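Local coordinates for protein alpha-L-rhamnosidase (Aspergillus terreus, PDB 6GSZ) that probably hydrolyses terminal non-reducing alpha-L-rhamnose residues from alpha-L-rhamnosides, as a calcium-binding glycoside hydrolase, at residues Ser34-Arg39 and Gly89-Pro94; Ala530-Pro535 and Leu607-Met612; Val546-Gln551 and Ala614-Ser619. One frame throughout, in Å; residues are numbered along the deposited sequence. Where two conformers were deposited one is given.

Contact 1 of 3, residues Ser34-Arg39 and Gly89-Pro94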
ATOM      1  N   SER A  34     -14.128 -30.901  -5.334  1.00 22.50           N
ATOM      2  CA  SER A  34     -14.065 -31.383  -3.969  1.00 20.89           C
ATOM      3  C   SER A  34     -12.742 -32.101  -3.688  1.00 18.70           C
ATOM      4  O   SER A  34     -12.330 -32.974  -4.448  1.00 23.93           O
ATOM      5  CB  SER A  34     -15.218 -32.327  -3.677  1.00 24.28           C
ATOM      6  OG  SER A  34     -16.441 -31.622  -3.555  1.00 33.56           O
ATOM      7  N   ASP A  35     -12.133 -31.763  -2.547  1.00 18.40           N
ATOM      8  CA  ASP A  35     -10.962 -32.461  -1.983  1.00 18.04           C
ATOM      9  C   ASP A  35      -9.844 -32.607  -3.015  1.00 19.69           C
ATOM     10  O   ASP A  35      -9.162 -33.629  -3.090  1.00 21.96           O
ATOM     11  CB  ASP A  35     -11.348 -33.853  -1.472  1.00 20.82           C
ATOM     12  CG  ASP A  35     -12.189 -33.814  -0.234  1.00 31.47           C
ATOM     13  OD1 ASP A  35     -12.016 -32.923   0.594  1.00 38.63           O
ATOM     14  OD2 ASP A  35     -12.983 -34.736  -0.096  1.00 48.40           O
ATOM     15  N   TRP A  36      -9.593 -31.536  -3.771  1.00 17.39           N
ATOM     16  CA  TRP A  36      -8.636 -31.610  -4.851  1.00 18.03           C
ATOM     17  C   TRP A  36      -7.262 -31.113  -4.390  1.00 14.83           C
ATOM     18  O   TRP A  36      -7.161 -30.034  -3.784  1.00 15.61           O
ATOM     19  CB  TRP A  36      -9.138 -30.782  -6.038  1.00 17.92           C
ATOM     20  CG  TRP A  36      -8.335 -30.969  -7.287  1.00 16.46           C
ATOM     21  CD1 TRP A  36      -8.586 -31.846  -8.297  1.00 18.42           C
ATOM     22  CD2 TRP A  36      -7.154 -30.231  -7.678  1.00 15.46           C
ATOM     23  NE1 TRP A  36      -7.640 -31.734  -9.274  1.00 17.39           N
ATOM     24  CE2 TRP A  36      -6.750 -30.750  -8.924  1.00 16.39           C
ATOM     25  CE3 TRP A  36      -6.386 -29.202  -7.098  1.00 14.25           C
ATOM     26  CZ2 TRP A  36      -5.621 -30.282  -9.593  1.00 15.28           C
ATOM     27  CZ3 TRP A  36      -5.286 -28.730  -7.780  1.00 15.86           C
ATOM     28  CH2 TRP A  36      -4.921 -29.244  -9.016  1.00 16.19           C
ATOM     29  N   GLU A  37      -6.230 -31.873  -4.749  1.00 15.29           N
ATOM     30  CA  GLU A  37      -4.847 -31.496  -4.539  1.00 16.36           C
ATOM     31  C   GLU A  37      -4.068 -31.792  -5.814  1.00 16.51           C
ATOM     32  O   GLU A  37      -4.384 -32.722  -6.553  1.00 17.89           O
ATOM     33  CB  GLU A  37      -4.246 -32.245  -3.344  1.00 23.63           C
ATOM     34  CG  GLU A  37      -4.822 -31.776  -2.024  1.00 28.67           C
ATOM     35  CD  GLU A  37      -4.309 -32.438  -0.757  1.00 36.15           C
ATOM     36  OE1 GLU A  37      -4.506 -33.666  -0.608  1.00 43.48           O
ATOM     37  OE2 GLU A  37      -3.731 -31.719   0.088  1.00 44.57           O
ATOM     38  N   GLN A  38      -3.046 -30.979  -6.074  1.00 14.32           N
ATOM     39  CA  GLN A  38      -2.211 -31.172  -7.239  1.00 13.71           C
ATOM     40  C   GLN A  38      -1.148 -32.257  -6.982  1.00 13.55           C
ATOM     41  O   GLN A  38      -0.532 -32.278  -5.918  1.00 13.58           O
ATOM     42  CB  GLN A  38      -1.510 -29.824  -7.511  1.00 12.68           C
ATOM     43  CG  GLN A  38      -0.581 -29.843  -8.728  1.00 12.85           C
ATOM     44  CD  GLN A  38       0.081 -28.511  -8.909  1.00 11.96           C
ATOM     45  OE1 GLN A  38      -0.542 -27.573  -9.435  1.00 13.46           O
ATOM     46  NE2 GLN A  38       1.353 -28.459  -8.505  1.00 13.25           N
ATOM     47  N   ARG A  39      -0.905 -33.123  -7.984  1.00 13.47           N
ATOM     48  CA  ARG A  39       0.232 -34.007  -7.923  0.60 15.20           C
ATOM     49  C   ARG A  39       1.363 -33.612  -8.879  1.00 13.96           C
ATOM     50  O   ARG A  39       2.514 -33.992  -8.633  1.00 13.83           O
ATOM     51  CB  ARG A  39      -0.167 -35.463  -8.133  0.60 17.77           C
ATOM     52  CG  ARG A  39      -0.702 -35.774  -9.518  0.60 18.83           C
ATOM     53  CD  ARG A  39      -0.910 -37.285  -9.694  0.60 23.08           C
ATOM     54  NE  ARG A  39       0.241 -38.063  -9.239  0.60 26.69           N
ATOM     55  CZ  ARG A  39       0.313 -38.791  -8.108  0.60 28.64           C
ATOM     56  NH1 ARG A  39      -0.733 -38.945  -7.295  0.60 26.69           N
ATOM     57  NH2 ARG A  39       1.463 -39.368  -7.803  0.60 29.64           N
ATOM     58  N   GLY A  89      -5.979 -38.423 -10.146  1.00 37.00           N
ATOM     59  CA  GLY A  89      -5.815 -38.843 -11.535  1.00 40.39           C
ATOM     60  C   GLY A  89      -7.072 -38.638 -12.363  1.00 43.61           C
ATOM     61  O   GLY A  89      -7.142 -39.142 -13.474  1.00 60.13           O
ATOM     62  N   GLN A  90      -8.056 -37.901 -11.820  1.00 43.82           N
ATOM     63  CA  GLN A  90      -9.388 -37.713 -12.454  1.00 44.78           C
ATOM     64  C   GLN A  90      -9.663 -36.248 -12.835  1.00 45.66           C
ATOM     65  O   GLN A  90     -10.364 -36.031 -13.848  1.00 58.95           O
ATOM     66  CB  GLN A  90     -10.495 -38.243 -11.540  1.00 56.32           C
ATOM     67  CG  GLN A  90     -10.463 -39.758 -11.385  1.00 67.42           C
ATOM     68  CD  GLN A  90     -11.620 -40.284 -10.570  1.00 74.22           C
ATOM     69  OE1 GLN A  90     -12.167 -39.597  -9.706  1.00 92.03           O
ATOM     70  NE2 GLN A  90     -11.998 -41.520 -10.842  1.00 77.19           N
ATOM     71  N   HIS A  91      -9.189 -35.259 -12.052  1.00 34.64           N
ATOM     72  CA  HIS A  91      -9.450 -33.863 -12.450  1.00 27.51           C
ATOM     73  C   HIS A  91      -8.132 -33.124 -12.741  1.00 21.42           C
ATOM     74  O   HIS A  91      -7.342 -32.849 -11.822  1.00 20.72           O
ATOM     75  CB  HIS A  91     -10.227 -33.088 -11.392  1.00 34.01           C
ATOM     76  CG  HIS A  91     -11.599 -33.571 -11.114  1.00 36.95           C
ATOM     77  ND1 HIS A  91     -11.875 -34.429 -10.058  1.00 47.19           N
ATOM     78  CD2 HIS A  91     -12.776 -33.278 -11.709  1.00 41.92           C
ATOM     79  CE1 HIS A  91     -13.176 -34.679 -10.037  1.00 52.02           C
ATOM     80  NE2 HIS A  91     -13.755 -33.976 -11.041  1.00 48.58           N
ATOM     81  N   ASP A  92      -7.893 -32.824 -14.021  1.00 19.71           N
ATOM     82  CA  ASP A  92      -6.742 -32.028 -14.483  1.00 18.91           C
ATOM     83  C   ASP A  92      -7.268 -30.734 -15.102  1.00 19.46           C
ATOM     84  O   ASP A  92      -8.407 -30.700 -15.598  1.00 21.38           O
ATOM     85  CB  ASP A  92      -5.945 -32.777 -15.552  1.00 21.43           C
ATOM     86  CG  ASP A  92      -5.443 -34.143 -15.121  1.00 24.80           C
ATOM     87  OD1 ASP A  92      -5.185 -34.310 -13.918  1.00 22.28           O
ATOM     88  OD2 ASP A  92      -5.312 -35.024 -15.993  1.00 29.71           O
ATOM     89  N   THR A  93      -6.466 -29.657 -15.060  1.00 18.58           N
ATOM     90  CA  THR A  93      -6.853 -28.414 -15.704  1.00 18.46           C
ATOM     91  C   THR A  93      -6.552 -28.466 -17.194  1.00 17.44           C
ATOM     92  O   THR A  93      -5.600 -29.116 -17.637  1.00 17.50           O
ATOM     93  CB  THR A  93      -6.154 -27.191 -15.095  1.00 18.49           C
ATOM     94  OG1 THR A  93      -4.799 -27.141 -15.555  1.00 16.35           O
ATOM     95  CG2 THR A  93      -6.231 -27.169 -13.577  1.00 19.56           C
ATOM     96  N   PRO A  94      -7.329 -27.716 -18.004  1.00 18.87           N
ATOM     97  CA  PRO A  94      -6.847 -27.330 -19.322  1.00 19.15           C
ATOM     98  C   PRO A  94      -5.577 -26.475 -19.186  1.00 17.81           C
ATOM     99  O   PRO A  94      -5.254 -25.965 -18.108  1.00 17.27           O
ATOM    100  CB  PRO A  94      -7.984 -26.474 -19.898  1.00 22.95           C
ATOM    101  CG  PRO A  94      -9.194 -26.754 -19.037  1.00 24.18           C
ATOM    102  CD  PRO A  94      -8.641 -27.137 -17.685  1.00 21.49           C
TER
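The indole N-H of Trp36 is spent on the backbone carbonyl of His91: NE1 lies 2.8 Å from His91 O, and the angle at the hydrogen, 164°, makes the bond nearly straight. The oxygen sits at the edge of the indole, in the ring plane, where the N-H points. From the acceptor's side the approach is less regular, because the donor is tilted 31° from the carbonyl plane. The pyrrole edge of the indole also packs on the aliphatic start of the histidine, with Trp36 CD1 3.7 Å from His91 CB, while the imidazole leads away from the tryptophan. Trp36 can reach across because its CG is anti to the backbone N (chi1 -171°), which sends the ring from the chain toward residues 89-94. Over one indole face, toward its rim, lies the backbone N of Gln38, 3.6 Å above the plane.

Both segments belong to the N-terminal immunoglobulin-like domain. Residues 34-39 lead into strand 38-46, whereas the segment 89-94 is part of the loop connecting strands 78-86 and 99-103, all three strands being members of one sheet; the tryptophan thus ties the entry of one strand to the loop that follows its neighbour. A tryptophan suits this place since it combines a large apolar surface, packed also on Leu2 and Pro838, with a single N-H that can satisfy a main-chain carbonyl. Beside it, Asp35 binds a calcium ion through its backbone O. On the loop side, Thr93 OG1 donates to Pro94 O at 2.8 Å, the hydroxyl standing above the carbonyl plane, and Thr93 OG1 is also hydrogen-bonded to the backbone N of Ser84 on strand 78-86.

Contact 2 of 3, residues Ala530-Pro535 and Leu607-Met612. With NAG (2-acetamido-2-deoxy-beta-D-glucopyranose), chain C.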
ATOM      1  N   ALA A 530       8.932  -2.267  12.997  1.00  9.81           N
ATOM      2  CA  ALA A 530       8.383  -2.592  11.691  1.00  8.76           C
ATOM      3  C   ALA A 530       9.303  -3.474  10.844  1.00  9.10           C
ATOM      4  O   ALA A 530       8.798  -4.248   9.990  1.00 10.17           O
ATOM      5  CB  ALA A 530       8.046  -1.342  10.925  1.00 10.60           C
ATOM      6  N   ILE A 531      10.623  -3.322  11.043  1.00  9.48           N
ATOM      7  CA  ILE A 531      11.589  -4.073  10.228  1.00  9.65           C
ATOM      8  C   ILE A 531      11.549  -5.590  10.538  1.00  9.93           C
ATOM      9  O   ILE A 531      12.108  -6.380   9.761  1.00 10.07           O
ATOM     10  CB  ILE A 531      13.003  -3.468  10.381  1.00 11.09           C
ATOM     11  CG1 ILE A 531      13.967  -3.857   9.262  1.00 14.24           C
ATOM     12  CG2 ILE A 531      13.581  -3.740  11.766  1.00 12.42           C
ATOM     13  CD1 ILE A 531      13.577  -3.334   7.944  1.00 14.49           C
ATOM     14  N   VAL A 532      10.917  -5.947  11.665  1.00  9.42           N
ATOM     15  CA  VAL A 532      10.637  -7.356  12.032  1.00  9.33           C
ATOM     16  C   VAL A 532       9.188  -7.692  11.679  1.00 10.21           C
ATOM     17  O   VAL A 532       8.901  -8.725  11.087  1.00 10.87           O
ATOM     18  CB  VAL A 532      10.902  -7.617  13.534  1.00 10.04           C
ATOM     19  CG1 VAL A 532      10.692  -9.100  13.876  1.00 10.49           C
ATOM     20  CG2 VAL A 532      12.303  -7.204  13.952  1.00 11.95           C
ATOM     21  N   GLY A 533       8.283  -6.863  12.176  1.00  9.94           N
ATOM     22  CA  GLY A 533       6.842  -7.164  12.140  1.00 10.79           C
ATOM     23  C   GLY A 533       6.257  -7.211  10.735  1.00 10.80           C
ATOM     24  O   GLY A 533       5.355  -7.996  10.414  1.00 12.22           O
ATOM     25  N   VAL A 534       6.660  -6.249   9.880  1.00  9.85           N
ATOM     26  CA  VAL A 534       6.088  -6.210   8.530  1.00  9.60           C
ATOM     27  C   VAL A 534       6.558  -7.457   7.761  1.00  9.97           C
ATOM     28  O   VAL A 534       5.724  -8.141   7.172  1.00 10.35           O
ATOM     29  CB  VAL A 534       6.295  -4.876   7.799  1.00  9.83           C
ATOM     30  CG1 VAL A 534       5.686  -4.907   6.412  1.00 11.65           C
ATOM     31  CG2 VAL A 534       5.630  -3.773   8.605  1.00  9.45           C
ATOM     32  N   PRO A 535       7.858  -7.820   7.747  1.00  9.51           N
ATOM     33  CA  PRO A 535       8.292  -9.117   7.197  1.00  9.64           C
ATOM     34  C   PRO A 535       7.563 -10.337   7.785  1.00 10.60           C
ATOM     35  O   PRO A 535       7.162 -11.236   7.010  1.00 10.82           O
ATOM     36  CB  PRO A 535       9.798  -9.145   7.473  1.00 10.05           C
ATOM     37  CG  PRO A 535      10.170  -7.676   7.410  1.00  9.36           C
ATOM     38  CD  PRO A 535       9.025  -7.002   8.136  1.00  9.46           C
ATOM     39  N   LEU A 607       9.986  -7.848  23.448  1.00 11.76           N
ATOM     40  CA  LEU A 607       9.740  -9.277  23.602  1.00 12.48           C
ATOM     41  C   LEU A 607       9.055  -9.831  22.339  1.00 11.98           C
ATOM     42  O   LEU A 607       9.421 -10.881  21.845  1.00 11.69           O
ATOM     43  CB  LEU A 607       8.889  -9.516  24.847  1.00 13.15           C
ATOM     44  CG  LEU A 607       9.625  -9.772  26.157  1.00 16.81           C
ATOM     45  CD1 LEU A 607      10.407 -11.048  26.087  1.00 18.77           C
ATOM     46  CD2 LEU A 607      10.542  -8.689  26.569  1.00 18.13           C
ATOM     47  N   HIS A 608       8.051  -9.095  21.841  1.00 11.25           N
ATOM     48  CA  HIS A 608       7.320  -9.530  20.641  1.00 11.00           C
ATOM     49  C   HIS A 608       8.287  -9.659  19.441  1.00 11.61           C
ATOM     50  O   HIS A 608       8.223 -10.628  18.648  1.00 11.79           O
ATOM     51  CB  HIS A 608       6.138  -8.605  20.364  1.00 12.38           C
ATOM     52  CG  HIS A 608       5.377  -8.964  19.156  1.00 12.92           C
ATOM     53  ND1 HIS A 608       4.810 -10.206  18.984  1.00 14.26           N
ATOM     54  CD2 HIS A 608       5.034  -8.208  18.103  1.00 13.95           C
ATOM     55  CE1 HIS A 608       4.158 -10.206  17.824  1.00 13.39           C
ATOM     56  NE2 HIS A 608       4.270  -8.957  17.278  1.00 14.45           N
ATOM     57  N   SER A 609       9.153  -8.652  19.225  1.00 11.23           N
ATOM     58  CA  SER A 609      10.113  -8.767  18.130  1.00 11.25           C
ATOM     59  C   SER A 609      11.072  -9.952  18.304  1.00 10.89           C
ATOM     60  O   SER A 609      11.487 -10.574  17.317  1.00 11.57           O
ATOM     61  CB  SER A 609      10.870  -7.475  17.986  1.00 11.63           C
ATOM     62  OG  SER A 609      10.153  -6.562  17.159  1.00 12.74           O
ATOM     63  N   THR A 610      11.485 -10.196  19.562  1.00 11.67           N
ATOM     64  CA  THR A 610      12.391 -11.305  19.816  1.00 11.67           C
ATOM     65  C   THR A 610      11.713 -12.643  19.484  1.00 11.31           C
ATOM     66  O   THR A 610      12.361 -13.540  18.895  1.00 12.30           O
ATOM     67  CB  THR A 610      12.920 -11.258  21.271  1.00 11.26           C
ATOM     68  OG1 THR A 610      13.465  -9.946  21.502  1.00 12.64           O
ATOM     69  CG2 THR A 610      13.951 -12.333  21.547  1.00 13.69           C
ATOM     70  N   ASP A 611      10.418 -12.728  19.832  1.00 11.67           N
ATOM     71  CA  ASP A 611       9.612 -13.916  19.568  1.00 12.25           C
ATOM     72  C   ASP A 611       9.449 -14.115  18.045  1.00 12.14           C
ATOM     73  O   ASP A 611       9.702 -15.200  17.476  1.00 13.14           O
ATOM     74  CB  ASP A 611       8.259 -13.731  20.222  1.00 13.79           C
ATOM     75  CG  ASP A 611       7.357 -14.945  20.240  1.00 17.67           C
ATOM     76  OD1 ASP A 611       7.877 -16.053  20.387  1.00 22.67           O
ATOM     77  OD2 ASP A 611       6.132 -14.736  20.176  1.00 21.31           O
ATOM     78  N   MET A 612       9.113 -13.012  17.347  1.00 11.95           N
ATOM     79  CA  MET A 612       8.955 -13.078  15.896  1.00 12.15           C
ATOM     80  C   MET A 612      10.278 -13.484  15.248  1.00 11.69           C
ATOM     81  O   MET A 612      10.290 -14.298  14.286  1.00 13.09           O
ATOM     82  CB  MET A 612       8.478 -11.760  15.288  1.00 11.32           C
ATOM     83  CG  MET A 612       6.996 -11.457  15.530  1.00 12.24           C
ATOM     84  SD  MET A 612       6.440  -9.987  14.654  1.00 13.09           S
ATOM     85  CE  MET A 612       7.270  -8.644  15.502  1.00 13.46           C
TER
HETATM   86  C1  NAG C   1       6.213 -18.231  17.774  1.00 18.97           C
HETATM   87  C2  NAG C   1       4.847 -17.594  17.962  1.00 19.08           C
HETATM   88  C3  NAG C   1       4.231 -18.057  19.292  1.00 22.42           C
HETATM   89  C4  NAG C   1       4.264 -19.569  19.380  1.00 25.58           C
HETATM   90  C5  NAG C   1       5.668 -20.090  19.101  1.00 25.94           C
HETATM   91  C6  NAG C   1       5.749 -21.614  19.092  1.00 29.14           C
HETATM   92  C7  NAG C   1       4.269 -15.397  17.077  1.00 24.86           C
HETATM   93  C8  NAG C   1       4.532 -13.921  17.196  1.00 26.30           C
HETATM   94  N2  NAG C   1       4.959 -16.169  17.912  1.00 18.94           N
HETATM   95  O3  NAG C   1       2.887 -17.582  19.363  1.00 25.44           O
HETATM   96  O4  NAG C   1       3.918 -19.906  20.740  1.00 29.57           O
HETATM   97  O5  NAG C   1       6.078 -19.617  17.809  1.00 21.63           O
HETATM   98  O6  NAG C   1       4.884 -22.185  18.078  1.00 32.73           O
HETATM   99  O7  NAG C   1       3.509 -15.851  16.250  1.00 30.76           O
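Val532 meets helix 598-619 with both methyls and its branch carbon. CG1 rests 3.7 Å from CB of Met612, while CB and CG2 face the hydroxyl of Ser609, Val532 CB being 3.8 Å from Ser609 OG. With CG1 anti to the backbone N, one methyl goes to the methionine and the other stays by the serine. The methionine chain, bent at its last torsion (chi3 -69°), curls its thioether end over Gly533, so that Met612 CE is 3.7 Å from Gly533 CA. Glycine presents its CA directly to the methyl, and the contact is made with main chain.

These are two helices of the six-hairpin glycosidase domain, the (alpha/alpha)6-barrel catalytic domain of this family; their short segments run 9.5 Å apart at closest approach, with 50° between their directions. The unbranched methionine chain spans the gap to Val532 and Gly533.

In the next shell, the Ser609 hydroxyl, buried among apolar groups, is hydrogen-bonded to Asp529, just before the first helix. Met612 CG packs over one face of the His608 ring, one turn earlier, 3.8 Å above the plane and toward its rim, and His608 also stacks on Phe665. On the outer side of the helix lies the N-acetylglucosamine on Asn615. N2 of that sugar donates to Asp611 OD2 at 2.9 Å with an angle of 156° at the hydrogen, and the sugar's acetyl methyl C8 is 3.8 Å from His608 CE1.

Contact 3 of 3, residues Val546-Gln551 and Ala614-Ser619. With NAG (2-acetamido-2-deoxy-beta-D-glucopyranose), chain C.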
ATOM      1  N   VAL A 546      11.735 -16.847   0.012  1.00 11.94           N
ATOM      2  CA  VAL A 546      12.816 -16.039  -0.571  1.00 12.36           C
ATOM      3  C   VAL A 546      12.759 -14.604  -0.031  1.00 11.27           C
ATOM      4  O   VAL A 546      13.788 -14.039   0.367  1.00 12.16           O
ATOM      5  CB  VAL A 546      12.808 -16.091  -2.111  1.00 14.18           C
ATOM      6  CG1 VAL A 546      13.816 -15.105  -2.707  1.00 15.68           C
ATOM      7  CG2 VAL A 546      13.077 -17.503  -2.575  1.00 16.14           C
ATOM      8  N   MET A 547      11.553 -14.039  -0.026  1.00 10.73           N
ATOM      9  CA  MET A 547      11.388 -12.715   0.486  0.60 11.65           C
ATOM     10  C   MET A 547      11.664 -12.661   2.005  1.00 10.62           C
ATOM     11  O   MET A 547      12.250 -11.705   2.522  1.00 11.74           O
ATOM     12  CB  MET A 547      10.004 -12.201   0.095  0.60 13.62           C
ATOM     13  CG  MET A 547       9.760 -10.817   0.502  0.60 14.02           C
ATOM     14  SD  MET A 547       8.382 -10.049  -0.404  0.60 12.70           S
ATOM     15  CE  MET A 547       7.020 -11.129   0.018  0.60 12.30           C
ATOM     16  N   LEU A 548      11.266 -13.721   2.722  1.00 11.09           N
ATOM     17  CA  LEU A 548      11.568 -13.752   4.173  1.00 10.88           C
ATOM     18  C   LEU A 548      13.084 -13.749   4.403  1.00 10.50           C
ATOM     19  O   LEU A 548      13.607 -13.010   5.242  1.00 11.87           O
ATOM     20  CB  LEU A 548      10.912 -14.970   4.816  1.00 11.55           C
ATOM     21  CG  LEU A 548      11.043 -15.040   6.335  1.00 11.75           C
ATOM     22  CD1 LEU A 548      10.363 -13.881   7.006  1.00 13.19           C
ATOM     23  CD2 LEU A 548      10.464 -16.355   6.860  1.00 12.52           C
ATOM     24  N   GLU A 549      13.813 -14.541   3.604  1.00 11.50           N
ATOM     25  CA  GLU A 549      15.273 -14.550   3.703  1.00 10.57           C
ATOM     26  C   GLU A 549      15.866 -13.167   3.363  1.00 11.35           C
ATOM     27  O   GLU A 549      16.768 -12.732   4.086  1.00 12.62           O
ATOM     28  CB  GLU A 549      15.880 -15.605   2.785  1.00 11.90           C
ATOM     29  CG  GLU A 549      17.376 -15.741   2.903  1.00 15.01           C
ATOM     30  CD  GLU A 549      17.860 -16.381   4.185  1.00 19.06           C
ATOM     31  OE1 GLU A 549      17.268 -17.407   4.582  1.00 23.79           O
ATOM     32  OE2 GLU A 549      18.849 -15.858   4.767  1.00 27.01           O
ATOM     33  N   GLU A 550      15.369 -12.480   2.318  1.00 11.11           N
ATOM     34  CA  GLU A 550      15.967 -11.155   2.006  1.00 11.44           C
ATOM     35  C   GLU A 550      15.683 -10.143   3.114  1.00 11.38           C
ATOM     36  O   GLU A 550      16.484  -9.200   3.298  1.00 12.53           O
ATOM     37  CB  GLU A 550      15.546 -10.724   0.609  1.00 14.69           C
ATOM     38  CG  GLU A 550      14.245 -10.014   0.476  1.00 16.75           C
ATOM     39  CD  GLU A 550      13.702  -9.935  -0.947  1.00 18.71           C
ATOM     40  OE1 GLU A 550      14.066 -10.841  -1.766  1.00 19.42           O
ATOM     41  OE2 GLU A 550      12.882  -9.018  -1.210  1.00 14.46           O
ATOM     42  N   GLN A 551      14.577 -10.320   3.837  1.00  9.39           N
ATOM     43  CA  GLN A 551      14.157  -9.411   4.907  1.00 10.26           C
ATOM     44  C   GLN A 551      14.773  -9.779   6.273  1.00 10.44           C
ATOM     45  O   GLN A 551      14.624  -9.035   7.253  1.00 11.69           O
ATOM     46  CB  GLN A 551      12.636  -9.320   4.936  1.00 10.24           C
ATOM     47  CG  GLN A 551      12.108  -8.623   3.692  1.00  9.78           C
ATOM     48  CD  GLN A 551      10.648  -8.848   3.390  1.00 11.27           C
ATOM     49  OE1 GLN A 551       9.896  -9.370   4.218  1.00 12.12           O
ATOM     50  NE2 GLN A 551      10.214  -8.433   2.204  1.00 11.23           N
ATOM     51  N   ALA A 614      12.787 -15.261  16.576  1.00 12.45           N
ATOM     52  CA  ALA A 614      12.967 -16.693  16.848  1.00 13.40           C
ATOM     53  C   ALA A 614      12.188 -17.507  15.811  1.00 11.41           C
ATOM     54  O   ALA A 614      12.727 -18.448  15.241  1.00 12.74           O
ATOM     55  CB  ALA A 614      12.533 -17.049  18.250  1.00 13.50           C
ATOM     56  N   ASN A 615      10.917 -17.137  15.594  1.00 12.15           N
ATOM     57  CA  ASN A 615      10.025 -17.886  14.734  1.00 13.80           C
ATOM     58  C   ASN A 615      10.467 -17.791  13.276  1.00 12.68           C
ATOM     59  O   ASN A 615      10.465 -18.794  12.553  1.00 13.95           O
ATOM     60  CB  ASN A 615       8.573 -17.490  14.963  1.00 13.90           C
ATOM     61  CG  ASN A 615       8.071 -17.980  16.305  1.00 16.84           C
ATOM     62  OD1 ASN A 615       8.851 -18.467  17.156  1.00 18.21           O
ATOM     63  ND2 ASN A 615       6.778 -17.837  16.513  1.00 18.42           N
ATOM     64  N   ILE A 616      10.877 -16.584  12.853  1.00 12.65           N
ATOM     65  CA  ILE A 616      11.388 -16.421  11.483  1.00 12.74           C
ATOM     66  C   ILE A 616      12.653 -17.261  11.299  1.00 11.45           C
ATOM     67  O   ILE A 616      12.847 -17.911  10.262  1.00 12.86           O
ATOM     68  CB  ILE A 616      11.662 -14.924  11.193  1.00 14.27           C
ATOM     69  CG1 ILE A 616      10.364 -14.129  11.118  1.00 15.41           C
ATOM     70  CG2 ILE A 616      12.515 -14.790   9.961  1.00 17.10           C
ATOM     71  CD1 ILE A 616      10.654 -12.630  11.234  1.00 18.34           C
ATOM     72  N   SER A 617      13.515 -17.248  12.336  1.00 11.84           N
ATOM     73  CA  SER A 617      14.747 -18.044  12.292  1.00 12.52           C
ATOM     74  C   SER A 617      14.392 -19.530  12.076  1.00 13.35           C
ATOM     75  O   SER A 617      14.998 -20.181  11.251  1.00 14.09           O
ATOM     76  CB  SER A 617      15.588 -17.827  13.565  1.00 11.58           C
ATOM     77  OG  SER A 617      15.978 -16.463  13.665  1.00 12.67           O
ATOM     78  N   THR A 618      13.399 -20.029  12.815  1.00 13.21           N
ATOM     79  CA  THR A 618      12.968 -21.413  12.657  1.00 14.07           C
ATOM     80  C   THR A 618      12.447 -21.683  11.239  1.00 14.10           C
ATOM     81  O   THR A 618      12.809 -22.672  10.608  1.00 14.39           O
ATOM     82  CB  THR A 618      11.924 -21.718  13.721  1.00 15.95           C
ATOM     83  OG1 THR A 618      12.531 -21.572  14.999  1.00 16.78           O
ATOM     84  CG2 THR A 618      11.382 -23.118  13.575  1.00 17.25           C
ATOM     85  N   SER A 619      11.640 -20.766  10.706  1.00 13.68           N
ATOM     86  CA  SER A 619      11.080 -20.904   9.353  1.00 13.07           C
ATOM     87  C   SER A 619      12.209 -21.037   8.324  1.00 14.08           C
ATOM     88  O   SER A 619      12.057 -21.737   7.299  1.00 17.67           O
ATOM     89  CB  SER A 619      10.154 -19.750   9.001  1.00 16.22           C
ATOM     90  OG  SER A 619       9.005 -19.722   9.838  1.00 18.00           O
TER
HETATM   91  C1  NAG C   1       6.213 -18.231  17.774  1.00 18.97           C
HETATM   92  C2  NAG C   1       4.847 -17.594  17.962  1.00 19.08           C
HETATM   93  C3  NAG C   1       4.231 -18.057  19.292  1.00 22.42           C
HETATM   94  C4  NAG C   1       4.264 -19.569  19.380  1.00 25.58           C
HETATM   95  C5  NAG C   1       5.668 -20.090  19.101  1.00 25.94           C
HETATM   96  C6  NAG C   1       5.749 -21.614  19.092  1.00 29.14           C
HETATM   97  C7  NAG C   1       4.269 -15.397  17.077  1.00 24.86           C
HETATM   98  C8  NAG C   1       4.532 -13.921  17.196  1.00 26.30           C
HETATM   99  N2  NAG C   1       4.959 -16.169  17.912  1.00 18.94           N
HETATM  100  O3  NAG C   1       2.887 -17.582  19.363  1.00 25.44           O
HETATM  101  O4  NAG C   1       3.918 -19.906  20.740  1.00 29.57           O
HETATM  102  O5  NAG C   1       6.078 -19.617  17.809  1.00 21.63           O
HETATM  103  O6  NAG C   1       4.884 -22.185  18.078  1.00 32.73           O
HETATM  104  O7  NAG C   1       3.509 -15.851  16.250  1.00 30.76           O
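Apolar packing carries this contact, and Leu548 is the one residue of 546-551 that makes it: its CD1 lies 3.8 Å from CG2 of Ile616, and its CD2 is 4.0 Å from CB of Ser619. The leucine thus spreads its fork over two residues a turn apart, Ile616 and Ser619, its CG anti to the backbone N (chi1 -175°) so that both methyls reach across. The beta-branched isoleucine offers CG2 close to its own helix, where the fork can lie on it, and the small serine brings a carbon close to the leucine at the margin.

Main-chain hydrogen bonds are the ordinary i to i+4 bonds within each helix, such as Ser619 N to Asn615 O at 2.9 Å.

Covalent chemistry marks a different side of the second helix: Asn615 ND2 is joined to C1 of the N-acetylglucosamine at 1.4 Å, an N-linked glycan.

Around this pair, Leu548 also touches Tyr539 of helix 530-542 and Leu620, and Ala614, Ser617 and Thr618 pack on helix 623-644. Helix 545-562 turns its other side to helix 488-503, where Glu550 forms a salt bridge with Arg492.

In the fold
Contact 1 comes first along the chain and stands apart, in the N-terminal immunoglobulin-like domain; its centre is 38 Å from that of contact 2 and 31 Å from that of contact 3. The other two lie in the six-hairpin glycosidase domain with centres only 11 Å apart, and they touch, Pro535 CB lying 3.3 Å from Gln551 OE1. Their segments alternate in sequence: helices 530-542 and 545-562 follow each other, and both pack on helix 598-619, at successive levels along it. One long helix therefore holds a consecutive helical pair, while also carrying the glycan on Asn615 that both contacts touch.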